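Local coordinates for murein peptide amidase A (PDB 5HXD), which probably cleaves the gamma-D-glutamyl-diaminopimelate amide bond of murein tripeptide during peptidoglycan degradation, acting as a zinc-dependent peptidase of the M14 family, at residues G50-S55 with F156-A161; F179-V184 with E210-S215; P15-Y20 with P28-P33. All coordinates share one frame; numbering follows the deposited sequence.

Overall arrangement
Contact 3, the hairpin of 15-20 with 28-33, closes first along the chain, then contact 1 (50-55 with 156-161), then contact 2 (179-184 with 210-215). The centres of contacts 1 and 2 lie about 9 Å apart on one side of the molecule, and both reach the mixed sheet through its strands 153-157, 183-184 and 206-210. They touch directly, His157 O and Ala161 N probably hydrogen-bonded to the backbone N and O of Phe211, so zinc-binding Glu52, predicted ligand His157 and predicted catalytic Glu210 sit in one connected region. Contact 3 is on the opposite side of the chain's centre, about 21 Å from contact 1 and 27 Å from contact 2, centre to centre. All three touch the second subunit.

Contact 1 of 3, residues G50-S55 with F156-A161; sequences GDENSS and FHDPLA. With ZN (zinc ion), chain C.
The Glu52 carboxylate stands almost upright to the imidazole of His157, their planes 79° apart. Water 1 lies over one face of that ring, near its rim, and sits between Glu52 OE1 and Phe156 O. The carboxylates of Glu52 and Asp158 are turned 57° against each other; their side chains run past one another in opposite directions, and the closest carbons are Glu52 CG and Asp158 CB at 3.6 Å.

Glu52 OE2 binds the zinc ion at 2.4 Å. CG is placed anti to the carbonyl carbon (chi1 -54°), and the extended chain beyond carries the carboxylate across to the metal. His157 is a predicted zinc ligand, but as modelled its NE2 lies 4.0 Å from the zinc and its ND1 4.7 Å, so neither ring nitrogen is at bonding distance. Further along, Ser54 OG makes a weak hydrogen bond to Asp158 OD2. Water 2 bridges the backbones, 2.7 Å from Glu52 O and 3.1 Å from Phe156 O. Ser55 CB packs on Phe156 CB.

His49 and Glu52 form the HxxE zinc motif of M14 peptidases, and His49 ND1 gives Glu52 OE2 a weak hydrogen bond. The motif leads into helix 53-65, while His157 ends strand 153-157, which lies between strands 43-45 and 206-210; helix 224-230 receives the Phe156 side chain through Met227 and Leu230.

Contact 2 of 3, residues F179-V184 with E210-S215; sequences FELPLV and EFPPIS
Leu181 reaches across with both branches: CD1 meets the backbone at Glu210 O, 3.2 Å away, while CD2 approaches Pro212 CD at 4.5 Å. The second meeting point is aromatic. Phe179 CE1 comes to the edge of the Phe211 ring, near its plane, and touches CE1 there at 4.0 Å; relative to the Phe179 ring itself the approach is oblique, and the two side chains cross at a slant. No hydrogen bond links the segments, and only 165 Å² is buried between them, which makes this a light, apolar contact.

The torsions explain these meetings. Leu181 sets CG anti to its carbonyl carbon (chi1 -69°); chi2 then puts CD1 in the extended position, at Glu210 O, and leaves CD2 turned to the Pro212 ring. Phe211 starts out from its CA away from 179-184, yet chi1 of -98° swings the ring end back to Phe179.

One shell out, both segments are fixed by their own surroundings. Helix 170-178 closes in a Schellman motif, with Glu180 at positive phi, and this turn presents Phe179 and Leu181 to the partner. Phe211 is held through its backbone, N facing His157 O and O facing Ala161 N, each at 2.9 Å and probably hydrogen-bonded. Its ring also meets Tyr223 and Met227, as well as side chains of helix 53-65. At the far end, Ser215 OG caps Glu218 N and starts helix 216-222.

The Glu210 side chain leads away from this packing, its nearest atom about 4 Å from the zinc ion. A glutamate ending a central strand beside the metal is typical of the M14 carboxypeptidase active site, where it is the predicted proton donor and acceptor.

Contact 3 of 3, residues P15-Y20 with P28-P33; sequences PGTEHY and PLIWFP
Strands 18-20 and 28-31 form an antiparallel hairpin, crossing at 123°, in which Glu18 and Trp31 are the hydrogen-bonded pair (N to O 2.9 Å in both directions), His19 and Ile30 the non-hydrogen-bonded pair, and Tyr20 N adds a bond to Leu29 O.

On the face carrying His19 and Ile30, Pro28 CB sits over one face of the imidazole, 3.6 Å from the ring centroid, a CH-pi contact, while Ile30 CG1 lies in plane at its edge. Beside them, Thr17 OG1 touches Ile30 CG2 and nears Phe32 CE1.

Tyr20 holds CG between its backbone N and carbonyl carbon (chi1 67°), a setting that turns its ring back over the partner strand. Leu29 CB stands over the ring centre, 3.6 Å from the centroid, and the ring directs its edge to the face of Trp31 in an offset edge-to-face pair with centroids 5.6 Å apart. Trp31 NE1 donates to water 3 at 2.9 Å, and Glu18 CB lies 3.3 Å from the same NE1. Glu18 bends at CG, which rests 3.6 Å from Pro33 CG.

Helix 136-148 packs on Tyr20 and Leu29 through Ala140 and on Trp31 through Arg147. A backbone bond from Phe32 to Val75 joins the hairpin to strand 74-76 of the main sheet, and Gln85 of the second subunit bonds Pro28 O.

Contact 1 of 3, residues G50-S55 with F156-A161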
ATOM      1  N   GLY A  50      -4.995   5.627   0.969  1.00 40.49           N
ATOM      2  CA  GLY A  50      -4.497   4.290   0.667  1.00 40.12           C
ATOM      3  C   GLY A  50      -3.526   4.099  -0.492  1.00 40.60           C
ATOM      4  O   GLY A  50      -2.840   3.087  -0.544  1.00 41.89           O
ATOM      5  N   ASP A  51      -3.450   5.050  -1.423  1.00 44.56           N
ATOM      6  CA  ASP A  51      -2.421   4.984  -2.473  1.00 46.12           C
ATOM      7  C   ASP A  51      -1.089   5.687  -2.102  1.00 47.73           C
ATOM      8  O   ASP A  51      -0.116   5.590  -2.857  1.00 49.16           O
ATOM      9  CB  ASP A  51      -2.961   5.555  -3.785  1.00 39.56           C
ATOM     10  CG  ASP A  51      -3.461   6.969  -3.643  1.00 41.16           C
ATOM     11  OD1 ASP A  51      -3.735   7.367  -2.505  1.00 45.39           O
ATOM     12  OD2 ASP A  51      -3.609   7.685  -4.656  1.00 45.61           O
ATOM     13  N   GLU A  52      -1.034   6.348  -0.938  1.00 48.45           N
ATOM     14  CA  GLU A  52       0.193   7.024  -0.483  1.00 45.29           C
ATOM     15  C   GLU A  52       1.072   6.088   0.345  1.00 41.86           C
ATOM     16  O   GLU A  52       1.340   6.288   1.534  1.00 46.95           O
ATOM     17  CB  GLU A  52      -0.160   8.311   0.269  1.00 42.25           C
ATOM     18  CG  GLU A  52      -1.059   9.217  -0.562  1.00 42.91           C
ATOM     19  CD  GLU A  52      -1.375  10.561   0.075  1.00 48.94           C
ATOM     20  OE1 GLU A  52      -1.324  10.690   1.317  1.00 55.56           O
ATOM     21  OE2 GLU A  52      -1.716  11.496  -0.672  1.00 53.44           O
ATOM     22  N   ASN A  53       1.575   5.115  -0.392  1.00 45.39           N
ATOM     23  CA  ASN A  53       2.299   3.933   0.037  1.00 45.81           C
ATOM     24  C   ASN A  53       3.758   4.072   0.490  1.00 47.79           C
ATOM     25  O   ASN A  53       4.232   3.338   1.365  1.00 48.32           O
ATOM     26  CB  ASN A  53       2.206   2.994  -1.175  1.00 56.32           C
ATOM     27  CG  ASN A  53       0.896   2.280  -1.227  1.00 53.59           C
ATOM     28  OD1 ASN A  53       0.719   1.422  -2.058  1.00 63.12           O
ATOM     29  ND2 ASN A  53       0.080   2.444  -0.172  1.00 53.08           N
ATOM     30  N   SER A  54       4.497   4.930  -0.210  1.00 51.78           N
ATOM     31  CA  SER A  54       5.935   5.085   0.040  1.00 48.93           C
ATOM     32  C   SER A  54       6.284   5.567   1.452  1.00 46.05           C
ATOM     33  O   SER A  54       7.418   5.403   1.904  1.00 50.23           O
ATOM     34  CB  SER A  54       6.571   6.048  -0.980  1.00 48.90           C
ATOM     35  OG  SER A  54       6.051   7.368  -0.865  1.00 51.27           O
ATOM     36  N   SER A  55       5.336   6.162   2.159  1.00 45.46           N
ATOM     37  CA  SER A  55       5.624   6.558   3.543  1.00 50.76           C
ATOM     38  C   SER A  55       5.215   5.457   4.526  1.00 49.32           C
ATOM     39  O   SER A  55       5.821   5.309   5.577  1.00 49.31           O
ATOM     40  CB  SER A  55       4.954   7.898   3.893  1.00 43.08           C
ATOM     41  OG  SER A  55       3.739   8.102   3.189  1.00 48.81           O
ATOM     42  N   PHE A 156       2.115  11.728   7.455  1.00 48.26           N
ATOM     43  CA  PHE A 156       2.787  11.616   6.161  1.00 50.15           C
ATOM     44  C   PHE A 156       1.841  11.387   4.984  1.00 44.95           C
ATOM     45  O   PHE A 156       0.933  10.568   5.088  1.00 39.89           O
ATOM     46  CB  PHE A 156       3.796  10.479   6.214  1.00 48.40           C
ATOM     47  CG  PHE A 156       4.975  10.784   7.045  1.00 43.97           C
ATOM     48  CD1 PHE A 156       6.093  11.344   6.476  1.00 45.67           C
ATOM     49  CD2 PHE A 156       4.956  10.547   8.401  1.00 45.35           C
ATOM     50  CE1 PHE A 156       7.181  11.664   7.243  1.00 46.86           C
ATOM     51  CE2 PHE A 156       6.041  10.856   9.175  1.00 49.11           C
ATOM     52  CZ  PHE A 156       7.158  11.414   8.592  1.00 50.66           C
ATOM     53  N   HIS A 157       2.075  12.110   3.878  1.00 48.22           N
ATOM     54  CA  HIS A 157       1.327  11.932   2.625  1.00 51.07           C
ATOM     55  C   HIS A 157       2.205  11.870   1.362  1.00 48.83           C
ATOM     56  O   HIS A 157       3.429  11.897   1.446  1.00 49.04           O
ATOM     57  CB  HIS A 157       0.316  13.066   2.445  1.00 50.49           C
ATOM     58  CG  HIS A 157      -0.887  12.959   3.323  1.00 51.13           C
ATOM     59  ND1 HIS A 157      -0.815  13.006   4.698  1.00 52.52           N
ATOM     60  CD2 HIS A 157      -2.201  12.833   3.023  1.00 54.85           C
ATOM     61  CE1 HIS A 157      -2.028  12.902   5.208  1.00 50.99           C
ATOM     62  NE2 HIS A 157      -2.890  12.802   4.211  1.00 49.99           N
ATOM     63  N   ASP A 158       1.532  11.810   0.203  1.00 53.24           N
ATOM     64  CA  ASP A 158       2.097  11.901  -1.161  1.00 51.40           C
ATOM     65  C   ASP A 158       1.334  12.913  -1.998  1.00 56.79           C
ATOM     66  O   ASP A 158       0.133  13.087  -1.794  1.00 61.70           O
ATOM     67  CB  ASP A 158       1.997  10.572  -1.915  1.00 54.96           C
ATOM     68  CG  ASP A 158       3.178   9.702  -1.723  1.00 54.30           C
ATOM     69  OD1 ASP A 158       4.149  10.155  -1.083  1.00 54.73           O
ATOM     70  OD2 ASP A 158       3.123   8.550  -2.206  1.00 59.85           O
ATOM     71  N   PRO A 159       1.994  13.530  -2.996  1.00 56.94           N
ATOM     72  CA  PRO A 159       3.422  13.498  -3.304  1.00 56.47           C
ATOM     73  C   PRO A 159       3.966  14.918  -3.432  1.00 53.24           C
ATOM     74  O   PRO A 159       4.735  15.190  -4.354  1.00 52.46           O
ATOM     75  CB  PRO A 159       3.444  12.785  -4.651  1.00 53.02           C
ATOM     76  CG  PRO A 159       2.089  13.238  -5.314  1.00 49.47           C
ATOM     77  CD  PRO A 159       1.249  13.901  -4.207  1.00 45.53           C
ATOM     78  N   LEU A 160       3.562  15.804  -2.523  1.00 49.58           N
ATOM     79  CA  LEU A 160       3.770  17.233  -2.706  1.00 47.81           C
ATOM     80  C   LEU A 160       5.136  17.731  -2.246  1.00 51.11           C
ATOM     81  O   LEU A 160       5.407  18.932  -2.318  1.00 48.14           O
ATOM     82  CB  LEU A 160       2.671  18.005  -1.990  1.00 46.47           C
ATOM     83  CG  LEU A 160       1.308  17.604  -2.545  1.00 49.07           C
ATOM     84  CD1 LEU A 160       0.237  18.420  -1.884  1.00 51.61           C
ATOM     85  CD2 LEU A 160       1.261  17.761  -4.070  1.00 39.05           C
ATOM     86  N   ALA A 161       5.980  16.808  -1.786  1.00 47.18           N
ATOM     87  CA  ALA A 161       7.405  17.072  -1.566  1.00 53.42           C
ATOM     88  C   ALA A 161       7.696  18.287  -0.668  1.00 52.71           C
ATOM     89  O   ALA A 161       8.447  19.191  -1.056  1.00 50.87           O
ATOM     90  CB  ALA A 161       8.115  17.236  -2.912  1.00 46.08           C
TER
HETATM   91 ZN    ZN C 301      -2.412  13.619   0.320  0.76 72.80          ZN
HETATM   92  O   HOH W   1      -1.437   9.200   3.271  1.00 30.01           O
HETATM   93  O   HOH W   2       0.635   7.814   3.619  1.00 30.87           O

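Contact 2 of 3, residues F179-V184 with E210-S215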
ATOM      1  N   PHE A 179      14.652  15.635   6.129  1.00 56.21           N
ATOM      2  CA  PHE A 179      14.113  14.916   4.956  1.00 60.70           C
ATOM      3  C   PHE A 179      14.443  15.618   3.631  1.00 60.52           C
ATOM      4  O   PHE A 179      14.026  15.170   2.560  1.00 54.68           O
ATOM      5  CB  PHE A 179      12.584  14.745   5.064  1.00 57.34           C
ATOM      6  CG  PHE A 179      12.139  13.642   5.997  1.00 54.83           C
ATOM      7  CD1 PHE A 179      12.008  12.342   5.546  1.00 56.14           C
ATOM      8  CD2 PHE A 179      11.816  13.915   7.319  1.00 56.53           C
ATOM      9  CE1 PHE A 179      11.583  11.328   6.398  1.00 53.76           C
ATOM     10  CE2 PHE A 179      11.393  12.911   8.173  1.00 52.72           C
ATOM     11  CZ  PHE A 179      11.278  11.616   7.711  1.00 51.74           C
ATOM     12  N   GLU A 180      15.182  16.722   3.731  1.00 62.53           N
ATOM     13  CA  GLU A 180      15.518  17.609   2.609  1.00 63.24           C
ATOM     14  C   GLU A 180      14.312  18.055   1.789  1.00 57.53           C
ATOM     15  O   GLU A 180      14.325  18.063   0.555  1.00 54.40           O
ATOM     16  CB  GLU A 180      16.570  16.964   1.713  1.00 57.80           C
ATOM     17  CG  GLU A 180      17.946  17.432   2.116  1.00 64.54           C
ATOM     18  CD  GLU A 180      19.025  16.913   1.233  1.00 68.30           C
ATOM     19  OE1 GLU A 180      18.999  17.204   0.015  1.00 77.68           O
ATOM     20  OE2 GLU A 180      19.906  16.219   1.780  1.00 77.60           O
ATOM     21  N   LEU A 181      13.293  18.492   2.515  1.00 55.56           N
ATOM     22  CA  LEU A 181      12.082  19.016   1.927  1.00 54.64           C
ATOM     23  C   LEU A 181      11.871  20.428   2.411  1.00 55.38           C
ATOM     24  O   LEU A 181      12.105  20.724   3.580  1.00 53.07           O
ATOM     25  CB  LEU A 181      10.880  18.150   2.300  1.00 51.73           C
ATOM     26  CG  LEU A 181      10.877  16.770   1.678  1.00 53.37           C
ATOM     27  CD1 LEU A 181       9.650  16.021   2.148  1.00 56.45           C
ATOM     28  CD2 LEU A 181      10.895  16.917   0.166  1.00 46.66           C
ATOM     29  N   PRO A 182      11.419  21.303   1.513  1.00 52.05           N
ATOM     30  CA  PRO A 182      11.082  22.689   1.845  1.00 55.59           C
ATOM     31  C   PRO A 182      10.094  22.774   3.001  1.00 56.74           C
ATOM     32  O   PRO A 182       9.258  21.885   3.137  1.00 56.15           O
ATOM     33  CB  PRO A 182      10.448  23.211   0.551  1.00 49.66           C
ATOM     34  CG  PRO A 182      10.071  21.991  -0.201  1.00 52.80           C
ATOM     35  CD  PRO A 182      11.118  20.995   0.112  1.00 50.23           C
ATOM     36  N   LEU A 183      10.196  23.817   3.824  1.00 59.87           N
ATOM     37  CA  LEU A 183       9.228  24.036   4.894  1.00 56.73           C
ATOM     38  C   LEU A 183       8.238  25.120   4.494  1.00 60.14           C
ATOM     39  O   LEU A 183       8.622  26.213   4.098  1.00 67.09           O
ATOM     40  CB  LEU A 183       9.928  24.399   6.200  1.00 57.56           C
ATOM     41  CG  LEU A 183       9.013  24.713   7.386  1.00 58.52           C
ATOM     42  CD1 LEU A 183       7.993  23.625   7.629  1.00 57.56           C
ATOM     43  CD2 LEU A 183       9.835  24.890   8.619  1.00 59.82           C
ATOM     44  N   VAL A 184       6.957  24.799   4.608  1.00 61.78           N
ATOM     45  CA  VAL A 184       5.872  25.634   4.107  1.00 59.85           C
ATOM     46  C   VAL A 184       4.785  25.639   5.185  1.00 57.38           C
ATOM     47  O   VAL A 184       4.840  24.814   6.096  1.00 60.34           O
ATOM     48  CB  VAL A 184       5.383  25.090   2.722  1.00 60.66           C
ATOM     49  CG1 VAL A 184       3.907  24.719   2.720  1.00 60.24           C
ATOM     50  CG2 VAL A 184       5.717  26.076   1.613  1.00 63.16           C
ATOM     51  N   GLU A 210       4.757  15.883   3.475  1.00 52.30           N
ATOM     52  CA  GLU A 210       4.496  15.303   2.145  1.00 54.13           C
ATOM     53  C   GLU A 210       5.768  14.800   1.466  1.00 51.91           C
ATOM     54  O   GLU A 210       6.637  15.587   1.091  1.00 50.39           O
ATOM     55  CB  GLU A 210       3.813  16.319   1.237  1.00 50.84           C
ATOM     56  CG  GLU A 210       2.475  16.778   1.726  1.00 50.35           C
ATOM     57  CD  GLU A 210       1.361  16.124   0.981  1.00 53.93           C
ATOM     58  OE1 GLU A 210       1.631  15.099   0.323  1.00 56.75           O
ATOM     59  OE2 GLU A 210       0.224  16.640   1.037  1.00 55.45           O
ATOM     60  N   PHE A 211       5.871  13.484   1.317  1.00 51.33           N
ATOM     61  CA  PHE A 211       6.942  12.887   0.538  1.00 49.97           C
ATOM     62  C   PHE A 211       6.916  13.434  -0.880  1.00 54.81           C
ATOM     63  O   PHE A 211       5.910  13.980  -1.325  1.00 56.24           O
ATOM     64  CB  PHE A 211       6.794  11.376   0.493  1.00 52.00           C
ATOM     65  CG  PHE A 211       7.631  10.650   1.486  1.00 50.83           C
ATOM     66  CD1 PHE A 211       8.147  11.298   2.591  1.00 51.85           C
ATOM     67  CD2 PHE A 211       7.905   9.301   1.311  1.00 51.48           C
ATOM     68  CE1 PHE A 211       8.920  10.607   3.521  1.00 51.20           C
ATOM     69  CE2 PHE A 211       8.683   8.604   2.225  1.00 50.99           C
ATOM     70  CZ  PHE A 211       9.189   9.259   3.334  1.00 54.47           C
ATOM     71  N   PRO A 212       8.025  13.293  -1.606  1.00 56.40           N
ATOM     72  CA  PRO A 212       7.946  13.583  -3.038  1.00 52.37           C
ATOM     73  C   PRO A 212       7.482  12.325  -3.748  1.00 54.60           C
ATOM     74  O   PRO A 212       7.294  11.306  -3.075  1.00 52.58           O
ATOM     75  CB  PRO A 212       9.382  13.938  -3.396  1.00 55.82           C
ATOM     76  CG  PRO A 212      10.197  13.055  -2.469  1.00 55.89           C
ATOM     77  CD  PRO A 212       9.393  12.938  -1.182  1.00 54.73           C
ATOM     78  N   PRO A 213       7.270  12.387  -5.072  1.00 57.23           N
ATOM     79  CA  PRO A 213       7.074  11.111  -5.768  1.00 50.68           C
ATOM     80  C   PRO A 213       8.336  10.279  -5.625  1.00 51.89           C
ATOM     81  O   PRO A 213       9.422  10.755  -5.947  1.00 58.69           O
ATOM     82  CB  PRO A 213       6.830  11.523  -7.211  1.00 45.92           C
ATOM     83  CG  PRO A 213       6.314  12.930  -7.113  1.00 48.94           C
ATOM     84  CD  PRO A 213       7.063  13.540  -5.965  1.00 53.75           C
ATOM     85  N   ILE A 214       8.200   9.073  -5.096  1.00 52.84           N
ATOM     86  CA  ILE A 214       9.350   8.235  -4.811  1.00 51.75           C
ATOM     87  C   ILE A 214       8.907   6.798  -4.515  1.00 51.73           C
ATOM     88  O   ILE A 214       7.897   6.571  -3.849  1.00 51.80           O
ATOM     89  CB  ILE A 214      10.161   8.787  -3.624  1.00 48.77           C
ATOM     90  CG1 ILE A 214      11.459   7.982  -3.455  1.00 57.93           C
ATOM     91  CG2 ILE A 214       9.298   8.816  -2.342  1.00 46.51           C
ATOM     92  CD1 ILE A 214      12.321   8.393  -2.278  1.00 63.97           C
ATOM     93  N   SER A 215       9.659   5.830  -5.020  1.00 50.34           N
ATOM     94  CA  SER A 215       9.318   4.430  -4.832  1.00 52.27           C
ATOM     95  C   SER A 215       9.568   3.982  -3.398  1.00 47.73           C
ATOM     96  O   SER A 215      10.417   4.542  -2.734  1.00 53.68           O
ATOM     97  CB  SER A 215      10.125   3.570  -5.798  1.00 50.21           C
ATOM     98  OG  SER A 215      11.506   3.675  -5.523  1.00 49.84           O
TER

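Contact 3 of 3, residues P15-Y20 with P28-P33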
ATOM      1  N   PRO A  15       7.693  -6.395  19.535  1.00 63.70           N
ATOM      2  CA  PRO A  15       6.460  -6.583  20.327  1.00 60.30           C
ATOM      3  C   PRO A  15       5.703  -5.289  20.691  1.00 55.05           C
ATOM      4  O   PRO A  15       6.258  -4.194  20.610  1.00 55.00           O
ATOM      5  CB  PRO A  15       6.970  -7.260  21.609  1.00 59.94           C
ATOM      6  CG  PRO A  15       8.259  -7.901  21.228  1.00 55.46           C
ATOM      7  CD  PRO A  15       8.862  -7.046  20.161  1.00 57.78           C
ATOM      8  N   GLY A  16       4.448  -5.435  21.112  1.00 51.52           N
ATOM      9  CA  GLY A  16       3.670  -4.319  21.622  1.00 52.06           C
ATOM     10  C   GLY A  16       2.746  -3.662  20.611  1.00 57.23           C
ATOM     11  O   GLY A  16       2.517  -2.448  20.644  1.00 61.56           O
ATOM     12  N   THR A  17       2.220  -4.459  19.693  1.00 53.83           N
ATOM     13  CA  THR A  17       1.244  -3.957  18.761  1.00 48.79           C
ATOM     14  C   THR A  17      -0.092  -3.980  19.485  1.00 53.82           C
ATOM     15  O   THR A  17      -0.333  -4.849  20.343  1.00 44.83           O
ATOM     16  CB  THR A  17       1.193  -4.796  17.466  1.00 46.17           C
ATOM     17  OG1 THR A  17       0.582  -4.027  16.430  1.00 51.31           O
ATOM     18  CG2 THR A  17       0.399  -6.066  17.665  1.00 42.27           C
ATOM     19  N   GLU A  18      -0.938  -3.002  19.164  1.00 53.04           N
ATOM     20  CA  GLU A  18      -2.280  -2.906  19.725  1.00 47.85           C
ATOM     21  C   GLU A  18      -3.280  -2.603  18.618  1.00 50.92           C
ATOM     22  O   GLU A  18      -2.890  -2.193  17.529  1.00 56.53           O
ATOM     23  CB  GLU A  18      -2.345  -1.818  20.798  1.00 54.02           C
ATOM     24  CG  GLU A  18      -1.406  -2.002  21.991  1.00 51.95           C
ATOM     25  CD  GLU A  18      -1.529  -3.369  22.657  1.00 53.57           C
ATOM     26  OE1 GLU A  18      -2.650  -3.926  22.744  1.00 51.35           O
ATOM     27  OE2 GLU A  18      -0.485  -3.892  23.100  1.00 57.85           O
ATOM     28  N   HIS A  19      -4.565  -2.800  18.888  1.00 53.57           N
ATOM     29  CA  HIS A  19      -5.613  -2.369  17.963  1.00 51.28           C
ATOM     30  C   HIS A  19      -6.453  -1.215  18.539  1.00 49.53           C
ATOM     31  O   HIS A  19      -6.945  -1.329  19.657  1.00 48.96           O
ATOM     32  CB  HIS A  19      -6.558  -3.529  17.615  1.00 48.76           C
ATOM     33  CG  HIS A  19      -5.896  -4.685  16.919  1.00 60.92           C
ATOM     34  ND1 HIS A  19      -5.090  -4.525  15.813  1.00 60.11           N
ATOM     35  CD2 HIS A  19      -5.989  -6.016  17.134  1.00 63.48           C
ATOM     36  CE1 HIS A  19      -4.676  -5.715  15.404  1.00 57.42           C
ATOM     37  NE2 HIS A  19      -5.212  -6.634  16.179  1.00 55.35           N
ATOM     38  N   TYR A  20      -6.654  -0.134  17.782  1.00 45.00           N
ATOM     39  CA  TYR A  20      -7.625   0.898  18.186  1.00 44.20           C
ATOM     40  C   TYR A  20      -8.925   0.893  17.361  1.00 47.85           C
ATOM     41  O   TYR A  20      -9.658   1.889  17.347  1.00 45.07           O
ATOM     42  CB  TYR A  20      -7.008   2.297  18.112  1.00 43.64           C
ATOM     43  CG  TYR A  20      -6.687   2.767  16.703  1.00 46.96           C
ATOM     44  CD1 TYR A  20      -7.575   3.562  15.991  1.00 43.11           C
ATOM     45  CD2 TYR A  20      -5.482   2.422  16.092  1.00 45.65           C
ATOM     46  CE1 TYR A  20      -7.274   3.995  14.723  1.00 44.49           C
ATOM     47  CE2 TYR A  20      -5.176   2.848  14.829  1.00 42.00           C
ATOM     48  CZ  TYR A  20      -6.071   3.630  14.144  1.00 43.34           C
ATOM     49  OH  TYR A  20      -5.749   4.059  12.876  1.00 41.20           O
ATOM     50  N   PRO A  28      -8.184  -4.838  11.063  1.00 39.82           N
ATOM     51  CA  PRO A  28      -7.971  -4.110  12.320  1.00 43.66           C
ATOM     52  C   PRO A  28      -7.312  -2.766  12.086  1.00 41.19           C
ATOM     53  O   PRO A  28      -6.547  -2.593  11.136  1.00 40.08           O
ATOM     54  CB  PRO A  28      -7.061  -5.037  13.137  1.00 40.37           C
ATOM     55  CG  PRO A  28      -6.425  -5.938  12.147  1.00 43.04           C
ATOM     56  CD  PRO A  28      -7.315  -6.020  10.935  1.00 39.53           C
ATOM     57  N   LEU A  29      -7.642  -1.803  12.932  1.00 43.41           N
ATOM     58  CA  LEU A  29      -6.863  -0.580  12.995  1.00 41.88           C
ATOM     59  C   LEU A  29      -5.748  -0.806  14.023  1.00 41.82           C
ATOM     60  O   LEU A  29      -6.003  -1.114  15.173  1.00 44.21           O
ATOM     61  CB  LEU A  29      -7.765   0.604  13.325  1.00 45.14           C
ATOM     62  CG  LEU A  29      -8.819   0.833  12.217  1.00 43.79           C
ATOM     63  CD1 LEU A  29      -9.930   1.748  12.675  1.00 37.52           C
ATOM     64  CD2 LEU A  29      -8.181   1.385  10.944  1.00 42.01           C
ATOM     65  N   ILE A  30      -4.506  -0.711  13.564  1.00 47.38           N
ATOM     66  CA  ILE A  30      -3.338  -1.142  14.322  1.00 48.79           C
ATOM     67  C   ILE A  30      -2.502   0.064  14.744  1.00 47.63           C
ATOM     68  O   ILE A  30      -2.302   0.983  13.950  1.00 48.93           O
ATOM     69  CB  ILE A  30      -2.463  -2.122  13.478  1.00 43.58           C
ATOM     70  CG1 ILE A  30      -3.299  -3.320  13.031  1.00 46.87           C
ATOM     71  CG2 ILE A  30      -1.251  -2.589  14.248  1.00 43.23           C
ATOM     72  CD1 ILE A  30      -2.692  -4.131  11.867  1.00 42.80           C
ATOM     73  N   TRP A  31      -2.024   0.073  15.985  1.00 45.39           N
ATOM     74  CA  TRP A  31      -1.071   1.099  16.395  1.00 47.55           C
ATOM     75  C   TRP A  31      -0.004   0.560  17.317  1.00 46.80           C
ATOM     76  O   TRP A  31      -0.134  -0.514  17.909  1.00 46.36           O
ATOM     77  CB  TRP A  31      -1.764   2.288  17.069  1.00 46.40           C
ATOM     78  CG  TRP A  31      -2.346   1.998  18.410  1.00 49.94           C
ATOM     79  CD1 TRP A  31      -3.322   1.086  18.702  1.00 48.36           C
ATOM     80  CD2 TRP A  31      -2.015   2.645  19.651  1.00 47.25           C
ATOM     81  NE1 TRP A  31      -3.616   1.124  20.046  1.00 51.87           N
ATOM     82  CE2 TRP A  31      -2.828   2.068  20.650  1.00 50.61           C
ATOM     83  CE3 TRP A  31      -1.114   3.650  20.008  1.00 45.16           C
ATOM     84  CZ2 TRP A  31      -2.762   2.466  21.988  1.00 49.43           C
ATOM     85  CZ3 TRP A  31      -1.056   4.053  21.336  1.00 50.27           C
ATOM     86  CH2 TRP A  31      -1.872   3.458  22.312  1.00 51.64           C
ATOM     87  N   PHE A  32       1.049   1.351  17.433  1.00 45.91           N
ATOM     88  CA  PHE A  32       2.259   0.932  18.095  1.00 46.30           C
ATOM     89  C   PHE A  32       2.576   1.925  19.180  1.00 44.42           C
ATOM     90  O   PHE A  32       3.325   2.862  18.934  1.00 45.29           O
ATOM     91  CB  PHE A  32       3.403   0.843  17.085  1.00 50.24           C
ATOM     92  CG  PHE A  32       3.142  -0.124  15.968  1.00 45.49           C
ATOM     93  CD1 PHE A  32       3.570  -1.430  16.057  1.00 47.94           C
ATOM     94  CD2 PHE A  32       2.448   0.268  14.839  1.00 48.16           C
ATOM     95  CE1 PHE A  32       3.316  -2.328  15.045  1.00 44.33           C
ATOM     96  CE2 PHE A  32       2.198  -0.627  13.816  1.00 48.47           C
ATOM     97  CZ  PHE A  32       2.634  -1.925  13.924  1.00 47.24           C
ATOM     98  N   PRO A  33       1.986   1.737  20.374  1.00 47.29           N
ATOM     99  CA  PRO A  33       2.183   2.655  21.508  1.00 46.17           C
ATOM    100  C   PRO A  33       3.655   2.783  21.889  1.00 48.26           C
ATOM    101  O   PRO A  33       4.379   1.775  21.894  1.00 47.91           O
ATOM    102  CB  PRO A  33       1.370   2.010  22.652  1.00 40.77           C
ATOM    103  CG  PRO A  33       1.104   0.628  22.226  1.00 47.52           C
ATOM    104  CD  PRO A  33       1.099   0.614  20.721  1.00 48.38           C
TER
HETATM  105  O   HOH W   3      -5.519   0.429  22.104  1.00 57.28           O